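Local atomic coordinates of DNA mismatch repair protein MUTS (Thermus aquaticus, PDB entry 1EWQ), a protein that takes part in DNA mismatch repair, binding mismatched DNA and hydrolysing ATP weakly. Residues V543-R554 against F608-F619. Residues are numbered along the deposited sequence; the frame is centred on the assembly and turned at random.
Sequences VRPRFGDRLQIR and FVPAEEAHLPLF
Leu616 fills the hollow between the two arms of segment 543-554. One methyl, CD1, rests against CB of Pro545, while the other, CD2, sits 3.9 Å from CG of Leu551 and equally near CD1 of Ile553; a branched leucine suits a place with walls on both sides. Ala614, two residues earlier on the same face, is small enough for CB of Pro545 to pass near its own CB. CD1 of Leu551 meets the Phe619 ring at its edge, 3.8 Å from CZ. Strand 613-616 is an inner strand of a small mixed sheet, parallel to 546-547 and antiparallel to 551-553, beside the P-loop ATPase core; helix 589-603 covers the Leu616 face. Backbone hydrogen bonds from Arg546 N to Ala614 O (2.8 Å) and from Gln552 N to His615 O tie it to both neighbours. At the far end Glu612 and Glu613 form a classic beta bulge opposite Arg554, whose bend at chi3 (76°) brings NE to Glu612 OE1 (2.8 Å), in the guanidinium plane; its salt bridge to Glu613 is of doubtful modelled geometry. On the face away from Leu616, which Glu613 shares, His615 NE2 donates to Glu613 OE1. Phe608 offers its ring face to CB of Arg544, and an alanine here would probably leave that methylene without its platform and open a gap toward Val309 of helix 299-314. Arg544 runs on, extended, to salt bridges with Asp307 and Glu303.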
# COMPACT_ATOMS: atom_id res chain seq x y z
N VAL C 543 5.14 30.87 23.51
CA VAL C 543 5.91 31.94 24.12
C VAL C 543 7.41 31.70 24.04
O VAL C 543 7.86 30.56 23.86
CB VAL C 543 5.52 32.12 25.59
CG1 VAL C 543 4.01 32.39 25.68
CG2 VAL C 543 5.89 30.89 26.40
N ARG C 544 8.18 32.77 24.16
CA ARG C 544 9.63 32.66 24.11
C ARG C 544 10.15 32.06 25.41
O ARG C 544 9.85 32.57 26.49
CB ARG C 544 10.29 34.03 23.88
CG ARG C 544 11.82 33.96 23.91
CD ARG C 544 12.47 35.26 23.48
NE ARG C 544 13.93 35.20 23.55
CZ ARG C 544 14.75 35.95 22.82
NH1 ARG C 544 14.27 36.83 21.96
NH2 ARG C 544 16.06 35.80 22.95
N PRO C 545 10.93 30.97 25.31
CA PRO C 545 11.52 30.28 26.46
C PRO C 545 12.79 30.96 26.95
O PRO C 545 13.52 31.58 26.18
CB PRO C 545 11.80 28.89 25.91
CG PRO C 545 12.23 29.20 24.51
CD PRO C 545 11.15 30.18 24.08
N ARG C 546 13.07 30.84 28.24
CA ARG C 546 14.27 31.42 28.81
C ARG C 546 15.15 30.24 29.22
O ARG C 546 14.65 29.21 29.64
CB ARG C 546 13.93 32.27 30.03
CG ARG C 546 12.81 33.27 29.81
CD ARG C 546 13.13 34.27 28.71
NE ARG C 546 12.00 35.16 28.44
CZ ARG C 546 11.99 36.11 27.51
NH1 ARG C 546 13.07 36.32 26.76
NH2 ARG C 546 10.91 36.86 27.33
N PHE C 547 16.46 30.40 29.09
CA PHE C 547 17.37 29.31 29.45
C PHE C 547 18.08 29.54 30.78
O PHE C 547 18.53 30.65 31.07
CB PHE C 547 18.41 29.12 28.33
CG PHE C 547 17.80 28.83 26.99
CD1 PHE C 547 17.76 29.80 26.00
CD2 PHE C 547 17.22 27.59 26.74
CE1 PHE C 547 17.16 29.53 24.77
CE2 PHE C 547 16.61 27.31 25.52
CZ PHE C 547 16.58 28.28 24.54
N GLY C 548 18.16 28.48 31.57
CA GLY C 548 18.80 28.53 32.88
C GLY C 548 19.09 27.09 33.29
O GLY C 548 19.13 26.21 32.43
N ASP C 549 19.30 26.82 34.57
CA ASP C 549 19.56 25.43 34.96
C ASP C 549 18.32 24.78 35.54
O ASP C 549 18.28 23.57 35.79
CB ASP C 549 20.71 25.34 35.96
CG ASP C 549 20.85 23.94 36.55
OD1 ASP C 549 20.09 23.63 37.50
OD2 ASP C 549 21.70 23.16 36.06
N ARG C 550 17.28 25.57 35.74
CA ARG C 550 16.04 25.05 36.27
C ARG C 550 15.02 24.90 35.16
O ARG C 550 14.97 25.71 34.23
CB ARG C 550 15.47 26.00 37.33
CG ARG C 550 16.03 25.77 38.70
CD ARG C 550 15.92 27.01 39.58
NE ARG C 550 16.32 26.71 40.96
CZ ARG C 550 17.40 26.01 41.30
NH1 ARG C 550 18.22 25.53 40.37
NH2 ARG C 550 17.66 25.79 42.59
N LEU C 551 14.23 23.84 35.23
CA LEU C 551 13.18 23.66 34.25
C LEU C 551 11.95 24.16 34.99
O LEU C 551 11.60 23.64 36.05
CB LEU C 551 13.02 22.19 33.86
CG LEU C 551 11.89 21.88 32.86
CD1 LEU C 551 12.22 20.62 32.08
CD2 LEU C 551 10.56 21.75 33.59
N GLN C 552 11.33 25.20 34.46
CA GLN C 552 10.13 25.75 35.07
C GLN C 552 9.15 26.09 33.98
O GLN C 552 9.29 27.09 33.27
CB GLN C 552 10.45 26.99 35.91
CG GLN C 552 11.33 26.68 37.10
CD GLN C 552 11.53 27.87 38.03
OE1 GLN C 552 10.58 28.36 38.65
NE2 GLN C 552 12.77 28.34 38.13
N ILE C 553 8.15 25.22 33.83
CA ILE C 553 7.14 25.38 32.81
C ILE C 553 5.78 25.64 33.43
O ILE C 553 5.30 24.85 34.24
CB ILE C 553 7.05 24.11 31.92
CG1 ILE C 553 8.42 23.79 31.31
CG2 ILE C 553 6.02 24.32 30.83
CD1 ILE C 553 8.44 22.54 30.44
N ARG C 554 5.15 26.74 33.04
CA ARG C 554 3.83 27.07 33.53
C ARG C 554 2.83 26.85 32.40
O ARG C 554 2.99 27.41 31.31
CB ARG C 554 3.75 28.52 34.02
CG ARG C 554 2.42 28.86 34.73
CD ARG C 554 2.38 30.28 35.32
NE ARG C 554 2.18 31.32 34.30
CZ ARG C 554 3.07 32.27 34.03
NH1 ARG C 554 4.22 32.32 34.69
NH2 ARG C 554 2.81 33.19 33.10
N PHE C 608 9.54 29.20 19.60
CA PHE C 608 8.77 29.55 20.80
C PHE C 608 8.14 28.20 21.19
O PHE C 608 8.12 27.27 20.38
CB PHE C 608 7.68 30.56 20.45
CG PHE C 608 8.14 32.00 20.46
CD1 PHE C 608 9.43 32.33 20.07
CD2 PHE C 608 7.26 33.02 20.83
CE1 PHE C 608 9.85 33.66 20.05
CE2 PHE C 608 7.67 34.36 20.81
CZ PHE C 608 8.96 34.68 20.42
N VAL C 609 7.60 28.10 22.40
CA VAL C 609 7.03 26.82 22.85
C VAL C 609 5.60 26.96 23.37
O VAL C 609 5.15 28.06 23.71
CB VAL C 609 7.93 26.20 23.94
CG1 VAL C 609 9.37 26.04 23.43
CG2 VAL C 609 7.91 27.08 25.19
N PRO C 610 4.86 25.84 23.43
CA PRO C 610 3.47 25.83 23.91
C PRO C 610 3.35 25.88 25.43
O PRO C 610 3.26 24.85 26.09
CB PRO C 610 2.92 24.52 23.33
CG PRO C 610 4.13 23.62 23.35
CD PRO C 610 5.21 24.54 22.82
N ALA C 611 3.33 27.09 25.98
CA ALA C 611 3.21 27.27 27.42
C ALA C 611 2.95 28.74 27.74
O ALA C 611 3.00 29.59 26.85
CB ALA C 611 4.49 26.81 28.12
N GLU C 612 2.66 29.03 29.00
CA GLU C 612 2.44 30.41 29.42
C GLU C 612 3.81 31.02 29.66
O GLU C 612 4.06 32.16 29.31
CB GLU C 612 1.60 30.46 30.69
CG GLU C 612 0.13 30.68 30.43
CD GLU C 612 -0.71 30.65 31.69
OE1 GLU C 612 -0.18 31.02 32.76
OE2 GLU C 612 -1.90 30.27 31.61
N GLU C 613 4.70 30.22 30.24
CA GLU C 613 6.06 30.65 30.52
C GLU C 613 6.90 29.39 30.56
O GLU C 613 6.42 28.33 30.96
CB GLU C 613 6.16 31.36 31.88
CG GLU C 613 7.55 31.93 32.19
CD GLU C 613 7.59 32.69 33.51
OE1 GLU C 613 8.68 33.18 33.90
OE2 GLU C 613 6.53 32.79 34.17
N ALA C 614 8.13 29.49 30.11
CA ALA C 614 8.99 28.32 30.13
C ALA C 614 10.42 28.74 30.37
O ALA C 614 10.97 29.58 29.66
CB ALA C 614 8.86 27.56 28.80
N HIS C 615 10.99 28.17 31.43
CA HIS C 615 12.38 28.40 31.80
C HIS C 615 12.96 27.02 31.56
O HIS C 615 12.46 26.04 32.11
CB HIS C 615 12.47 28.81 33.27
CG HIS C 615 12.08 30.24 33.52
ND1 HIS C 615 12.98 31.28 33.43
CD2 HIS C 615 10.89 30.80 33.83
CE1 HIS C 615 12.35 32.42 33.66
NE2 HIS C 615 11.08 32.16 33.91
N LEU C 616 13.99 26.93 30.73
CA LEU C 616 14.55 25.64 30.39
C LEU C 616 16.07 25.54 30.37
O LEU C 616 16.77 26.50 30.06
CB LEU C 616 14.05 25.21 29.00
CG LEU C 616 12.54 25.12 28.81
CD1 LEU C 616 12.21 25.15 27.33
CD2 LEU C 616 12.01 23.85 29.47
N PRO C 617 16.59 24.36 30.74
CA PRO C 617 18.04 24.17 30.74
C PRO C 617 18.42 23.68 29.33
O PRO C 617 17.54 23.39 28.51
CB PRO C 617 18.26 23.10 31.80
CG PRO C 617 17.03 22.26 31.68
CD PRO C 617 15.91 23.28 31.49
N LEU C 618 19.71 23.61 29.03
CA LEU C 618 20.12 23.13 27.73
C LEU C 618 20.48 21.65 27.87
O LEU C 618 21.55 21.31 28.36
CB LEU C 618 21.31 23.94 27.23
CG LEU C 618 20.95 25.40 26.97
CD1 LEU C 618 22.20 26.26 26.84
CD2 LEU C 618 20.09 25.46 25.71
N PHE C 619 19.55 20.78 27.47
CA PHE C 619 19.77 19.34 27.57
C PHE C 619 20.75 18.86 26.49
O PHE C 619 20.78 19.39 25.39
CB PHE C 619 18.44 18.59 27.43
CG PHE C 619 17.42 18.96 28.48
CD1 PHE C 619 16.37 19.81 28.17
CD2 PHE C 619 17.51 18.45 29.77
CE1 PHE C 619 15.41 20.14 29.14
CE2 PHE C 619 16.56 18.78 30.74
CZ PHE C 619 15.51 19.63 30.42
O HOH W 1 8.92 31.90 28.79